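Local atomic coordinates of superoxide dismutase [Cu-Zn] (Bacteroidetes bacterium GWA2_30_7, PDB entry 7B4O), a protein that probably catalyses the dismutation of superoxide to oxygen and hydrogen peroxide at a two-metal site whose copper position here holds zinc. Residues F50-C55 / G88-I93; M123-N128 / A142-G147. All blocks are in the same frame, centred on the assembly; numbering follows the deposited sequence.

Interaction 1: residues F50-C55 / G88-I93; sequences FHIHEC and GDLGNI. With ZN (zinc ion), chain E; ZN (zinc ion), chain F.
Phe50 and Ile52 each give a backbone N-H to the segment 88-93, joining two antiparallel neighbours of the Greek-key beta-barrel of the Cu,Zn superoxide dismutase fold. The bond from Ile52 N to Gly88 O is 2.9 Å long, nearly straight at hydrogen (159°), and reaches a lone pair in the carbonyl plane. Phe50 N reaches Gly91 O more bent, and Leu90 N returns only a weak bond to Phe50 O. Glycine suits position 88 because Gly88 CA lies 3.4 Å from Ile52 O, where a CB would clash.

The apolar contacts lie on the barrel's interior side. With CG anti to the backbone N (chi1 -175°), the Phe50 ring is set between Leu90 and Ile93: its CD2 is 3.6 Å from Leu90 CB, while CD1 meets Ile93 CG2 at 3.9 Å. Phenylalanine suits the place because its ring is broad enough to touch both. Leu90 CD1 also touches Ile52 CG1, and Leu103 and Met123 add to the packing round Phe50.

Metal binding occupies the other face. His51 and His53 hold one zinc, at the site that copper takes in this family, together with His126; Asp130 accepts a hydrogen bond from His51 NE2. Asp89 serves the second zinc with His69, His77 and His86, its carboxylate bonding through a single oxygen, OD1, at 1.9 Å.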
loop_
_atom_site.group_PDB
_atom_site.type_symbol
_atom_site.label_atom_id
_atom_site.label_comp_id
_atom_site.label_asym_id
_atom_site.label_seq_id
_atom_site.Cartn_x
_atom_site.Cartn_y
_atom_site.Cartn_z
ATOM N N PHE A 50 11.857 -12.832 1.517
ATOM C CA PHE A 50 10.428 -12.470 1.376
ATOM C C PHE A 50 9.970 -11.970 2.743
ATOM O O PHE A 50 9.760 -12.804 3.644
ATOM C CB PHE A 50 9.663 -13.706 0.888
ATOM C CG PHE A 50 8.210 -13.496 0.575
ATOM C CD1 PHE A 50 7.807 -12.861 -0.590
ATOM C CD2 PHE A 50 7.236 -13.997 1.425
ATOM C CE1 PHE A 50 6.453 -12.697 -0.874
ATOM C CE2 PHE A 50 5.889 -13.849 1.141
ATOM C CZ PHE A 50 5.502 -13.196 -0.007
ATOM N N HIS A 51 9.881 -10.657 2.925
ATOM C CA HIS A 51 9.746 -10.059 4.274
ATOM C C HIS A 51 8.692 -8.972 4.330
ATOM O O HIS A 51 8.498 -8.239 3.343
ATOM C CB HIS A 51 11.056 -9.418 4.718
ATOM C CG HIS A 51 12.230 -10.322 4.704
ATOM N ND1 HIS A 51 13.474 -9.848 4.357
ATOM C CD2 HIS A 51 12.359 -11.640 4.972
ATOM C CE1 HIS A 51 14.346 -10.836 4.448
ATOM N NE2 HIS A 51 13.675 -11.957 4.807
ATOM N N ILE A 52 8.095 -8.827 5.511
ATOM C CA ILE A 52 7.320 -7.614 5.853
ATOM C C ILE A 52 8.295 -6.646 6.497
ATOM O O ILE A 52 8.951 -7.024 7.526
ATOM C CB ILE A 52 6.128 -7.911 6.774
ATOM C CG1 ILE A 52 5.259 -9.043 6.227
ATOM C CG2 ILE A 52 5.336 -6.645 7.013
ATOM C CD1 ILE A 52 4.086 -9.392 7.101
ATOM N N HIS A 53 8.438 -5.459 5.925
ATOM C CA HIS A 53 9.288 -4.389 6.478
ATOM C C HIS A 53 8.407 -3.366 7.198
ATOM O O HIS A 53 7.178 -3.378 7.019
ATOM C CB HIS A 53 10.191 -3.806 5.393
ATOM C CG HIS A 53 11.372 -4.660 5.050
ATOM N ND1 HIS A 53 12.651 -4.167 5.072
ATOM C CD2 HIS A 53 11.483 -5.948 4.669
ATOM C CE1 HIS A 53 13.507 -5.116 4.722
ATOM N NE2 HIS A 53 12.821 -6.208 4.424
ATOM N N GLU A 54 9.024 -2.528 8.023
ATOM C CA GLU A 54 8.308 -1.778 9.082
ATOM C C GLU A 54 7.572 -0.560 8.502
ATOM O O GLU A 54 6.607 -0.129 9.125
ATOM C CB GLU A 54 9.293 -1.388 10.182
ATOM C CG GLU A 54 10.393 -0.464 9.702
ATOM C CD GLU A 54 11.452 -0.171 10.746
ATOM O OE1 GLU A 54 11.073 -0.140 11.927
ATOM O OE2 GLU A 54 12.623 0.099 10.384
ATOM N N CYS A 55 8.032 0.028 7.399
ATOM C CA CYS A 55 7.374 1.221 6.813
ATOM C C CYS A 55 6.685 0.859 5.496
ATOM O O CYS A 55 7.340 0.258 4.624
ATOM C CB CYS A 55 8.341 2.361 6.551
ATOM S SG CYS A 55 9.138 2.926 8.067
ATOM N N GLY A 88 7.796 -9.978 10.635
ATOM C CA GLY A 88 7.965 -9.846 9.172
ATOM C C GLY A 88 8.755 -10.970 8.519
ATOM O O GLY A 88 8.997 -10.876 7.296
ATOM N N ASP A 89 9.211 -11.984 9.253
ATOM C CA ASP A 89 10.097 -13.038 8.698
ATOM C C ASP A 89 9.280 -14.119 8.000
ATOM O O ASP A 89 8.954 -15.136 8.622
ATOM C CB ASP A 89 11.011 -13.609 9.784
ATOM C CG ASP A 89 12.058 -12.617 10.240
ATOM O OD1 ASP A 89 12.256 -11.576 9.537
ATOM O OD2 ASP A 89 12.674 -12.883 11.299
ATOM N N LEU A 90 8.955 -13.898 6.717
ATOM C CA LEU A 90 8.137 -14.846 5.928
ATOM C C LEU A 90 9.046 -15.734 5.060
ATOM O O LEU A 90 8.510 -16.429 4.206
ATOM C CB LEU A 90 7.121 -14.085 5.070
ATOM C CG LEU A 90 6.309 -12.992 5.765
ATOM C CD1 LEU A 90 5.164 -12.549 4.873
ATOM C CD2 LEU A 90 5.757 -13.415 7.123
ATOM N N GLY A 91 10.353 -15.770 5.341
ATOM C CA GLY A 91 11.295 -16.743 4.762
ATOM C C GLY A 91 11.700 -16.390 3.339
ATOM O O GLY A 91 12.132 -15.245 3.106
ATOM N N ASN A 92 11.591 -17.360 2.437
ATOM C CA ASN A 92 12.025 -17.218 1.028
ATOM C C ASN A 92 10.865 -17.571 0.107
ATOM O O ASN A 92 10.047 -18.452 0.447
ATOM C CB ASN A 92 13.228 -18.092 0.693
ATOM C CG ASN A 92 14.475 -17.587 1.381
ATOM O OD1 ASN A 92 15.010 -16.552 0.997
ATOM N ND2 ASN A 92 14.920 -18.286 2.410
ATOM N N ILE A 93 10.867 -16.938 -1.057
ATOM C CA ILE A 93 10.027 -17.373 -2.195
ATOM C C ILE A 93 10.974 -17.875 -3.289
ATOM O O ILE A 93 12.036 -17.271 -3.493
ATOM C CB ILE A 93 9.081 -16.252 -2.652
ATOM C CG1 ILE A 93 8.079 -16.796 -3.669
ATOM C CG2 ILE A 93 9.835 -15.038 -3.158
ATOM C CD1 ILE A 93 6.926 -15.874 -3.965
HETATM ZN ZN ZN E . 14.001 -7.826 4.119
HETATM ZN ZN ZN F . 13.774 -10.531 10.077
#

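Interaction 2: residues M123-N128 / A142-G147. With ZN (zinc ion), chain E.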
loop_
_atom_site.group_PDB
_atom_site.type_symbol
_atom_site.label_atom_id
_atom_site.label_comp_id
_atom_site.label_asym_id
_atom_site.label_seq_id
_atom_site.Cartn_x
_atom_site.Cartn_y
_atom_site.Cartn_z
ATOM N N MET A 123 5.724 -5.134 1.938
ATOM C CA MET A 123 6.407 -6.367 1.507
ATOM C C MET A 123 7.657 -5.940 0.754
ATOM O O MET A 123 7.574 -5.024 -0.097
ATOM C CB MET A 123 5.516 -7.237 0.618
ATOM C CG MET A 123 4.381 -7.942 1.359
ATOM S SD MET A 123 4.996 -9.077 2.625
ATOM C CE MET A 123 6.154 -10.062 1.685
ATOM N N ILE A 124 8.774 -6.573 1.069
ATOM C CA ILE A 124 10.048 -6.426 0.327
ATOM C C ILE A 124 10.447 -7.810 -0.158
ATOM O O ILE A 124 10.459 -8.751 0.626
ATOM C CB ILE A 124 11.144 -5.781 1.192
ATOM C CG1 ILE A 124 10.830 -4.326 1.529
ATOM C CG2 ILE A 124 12.494 -5.905 0.505
ATOM C CD1 ILE A 124 10.878 -3.378 0.316
ATOM N N VAL A 125 10.766 -7.905 -1.449
ATOM C CA VAL A 125 11.404 -9.111 -2.022
ATOM C C VAL A 125 12.868 -8.761 -2.249
ATOM O O VAL A 125 13.163 -7.663 -2.723
ATOM C CB VAL A 125 10.690 -9.595 -3.294
ATOM C CG1 VAL A 125 11.337 -10.858 -3.836
ATOM C CG2 VAL A 125 9.206 -9.798 -3.038
ATOM N N HIS A 126 13.752 -9.671 -1.876
ATOM C CA HIS A 126 15.214 -9.456 -1.925
ATOM C C HIS A 126 15.845 -10.155 -3.127
ATOM O O HIS A 126 15.279 -11.099 -3.680
ATOM C CB HIS A 126 15.852 -9.907 -0.614
ATOM C CG HIS A 126 15.563 -9.006 0.539
ATOM N ND1 HIS A 126 16.319 -7.888 0.792
ATOM C CD2 HIS A 126 14.620 -9.064 1.522
ATOM C CE1 HIS A 126 15.845 -7.281 1.879
ATOM N NE2 HIS A 126 14.810 -7.987 2.356
ATOM N N LYS A 127 17.026 -9.677 -3.494
ATOM C CA LYS A 127 17.815 -10.219 -4.621
ATOM C C LYS A 127 18.286 -11.633 -4.287
ATOM O O LYS A 127 18.247 -12.494 -5.168
ATOM C CB LYS A 127 18.995 -9.298 -4.921
ATOM C CG LYS A 127 19.871 -9.766 -6.073
ATOM C CD LYS A 127 21.031 -8.863 -6.375
ATOM C CE LYS A 127 22.014 -9.494 -7.343
ATOM N NZ LYS A 127 21.339 -10.280 -8.405
ATOM N N ASN A 128 18.727 -11.856 -3.047
ATOM C CA ASN A 128 19.338 -13.138 -2.636
ATOM C C ASN A 128 18.462 -13.837 -1.591
ATOM O O ASN A 128 17.456 -13.281 -1.128
ATOM C CB ASN A 128 20.755 -12.912 -2.121
ATOM C CG ASN A 128 21.625 -12.264 -3.177
ATOM O OD1 ASN A 128 21.542 -12.600 -4.371
ATOM N ND2 ASN A 128 22.418 -11.295 -2.760
ATOM N N ALA A 142 20.048 -6.905 -1.780
ATOM C CA ALA A 142 19.314 -5.733 -2.297
ATOM C C ALA A 142 17.806 -6.012 -2.329
ATOM O O ALA A 142 17.366 -7.193 -2.294
ATOM C CB ALA A 142 19.832 -5.366 -3.658
ATOM N N ARG A 143 17.041 -4.933 -2.407
ATOM C CA ARG A 143 15.565 -4.978 -2.470
ATOM C C ARG A 143 15.167 -4.873 -3.939
ATOM O O ARG A 143 15.535 -3.864 -4.573
ATOM C CB ARG A 143 15.006 -3.833 -1.635
ATOM C CG ARG A 143 15.516 -3.848 -0.208
ATOM C CD ARG A 143 15.087 -2.655 0.626
ATOM N NE ARG A 143 15.698 -2.802 1.942
ATOM C CZ ARG A 143 15.229 -2.289 3.068
ATOM N NH1 ARG A 143 14.139 -1.546 3.087
ATOM N NH2 ARG A 143 15.882 -2.525 4.192
ATOM N N VAL A 144 14.485 -5.886 -4.454
ATOM C CA VAL A 144 14.132 -5.945 -5.898
ATOM C C VAL A 144 12.693 -5.504 -6.104
ATOM O O VAL A 144 12.324 -5.207 -7.252
ATOM C CB VAL A 144 14.398 -7.336 -6.510
ATOM C CG1 VAL A 144 15.853 -7.726 -6.347
ATOM C CG2 VAL A 144 13.491 -8.427 -5.997
ATOM N N ALA A 145 11.870 -5.489 -5.058
ATOM C CA ALA A 145 10.449 -5.108 -5.202
ATOM C C ALA A 145 9.891 -4.666 -3.859
ATOM O O ALA A 145 10.411 -5.106 -2.818
ATOM C CB ALA A 145 9.650 -6.229 -5.800
ATOM N N CYS A 146 8.888 -3.806 -3.891
ATOM C CA CYS A 146 8.286 -3.191 -2.690
ATOM C C CYS A 146 6.789 -3.065 -2.954
ATOM O O CYS A 146 6.387 -2.676 -4.072
ATOM C CB CYS A 146 8.908 -1.828 -2.402
ATOM S SG CYS A 146 8.403 -1.061 -0.842
ATOM N N GLY A 147 5.975 -3.329 -1.941
ATOM C CA GLY A 147 4.558 -2.962 -2.002
ATOM C C GLY A 147 4.012 -2.720 -0.621
ATOM O O GLY A 147 4.660 -3.131 0.338
HETATM ZN ZN ZN E . 14.001 -7.826 4.119
#
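Turned with CG anti to the carbonyl carbon (chi1 -72° and -55°), His126 and Arg143 rise side by side from a non-hydrogen-bonded pair of the antiparallel barrel strands 122-126 and 143-151, their ring and guanidinium planes 79° apart. Beside them a classic beta bulge sets Val144 and Ala145 both opposite Val125, whose O takes a 2.8 Å bond from Val144 N and a weak one from Ala145 N. Further along, Met123 and Gly147 exchange two backbone bonds.

Ile124 packs between the polar groups and the disulfide. Its CG2 lies 3.6 Å above one face of the His126 ring, offset toward the rim, and touches Arg143 CG at 3.7 Å; CD1 reaches Cys146 SG, bonded to Cys58. An alanine here would probably open a gap between imidazole, arginine stem and disulfide, taking apolar cover from that ring face.

Arg143 is placed like the active-site arginine of Cu,Zn superoxide dismutases, which probably guides anionic superoxide; its NH1 bonds to Gly63 O and Gly67 O. His126 ND1 bonds to Gly141 O and weakly to Ala142 O, which orients the ring so that NE2 meets the zinc at 1.9 Å.

Overall arrangement
From the N terminus, the chain reaches strand 46-53, whose last residues begin segment 50-55, then runs through 32 residues without helix or strand before 88-93 returns alongside and closes interaction 1. That long loop carries zinc ligands and Cys58. After strand 101-107 the chain enters 123-128, and a shorter 13-residue loop leads to 142-147, closing interaction 2. The two closures follow in series, neither nested nor crossed. In space they adjoin, because strands 46-53 and 122-126 are neighbours: His51 O lies 2.8 Å from Ile124 N, a probable hydrogen bond. Four strands adjacent in the sheet, 89-95, 46-53, 122-126 and 143-151, are thereby linked, and both contacts supply histidines to the same zinc.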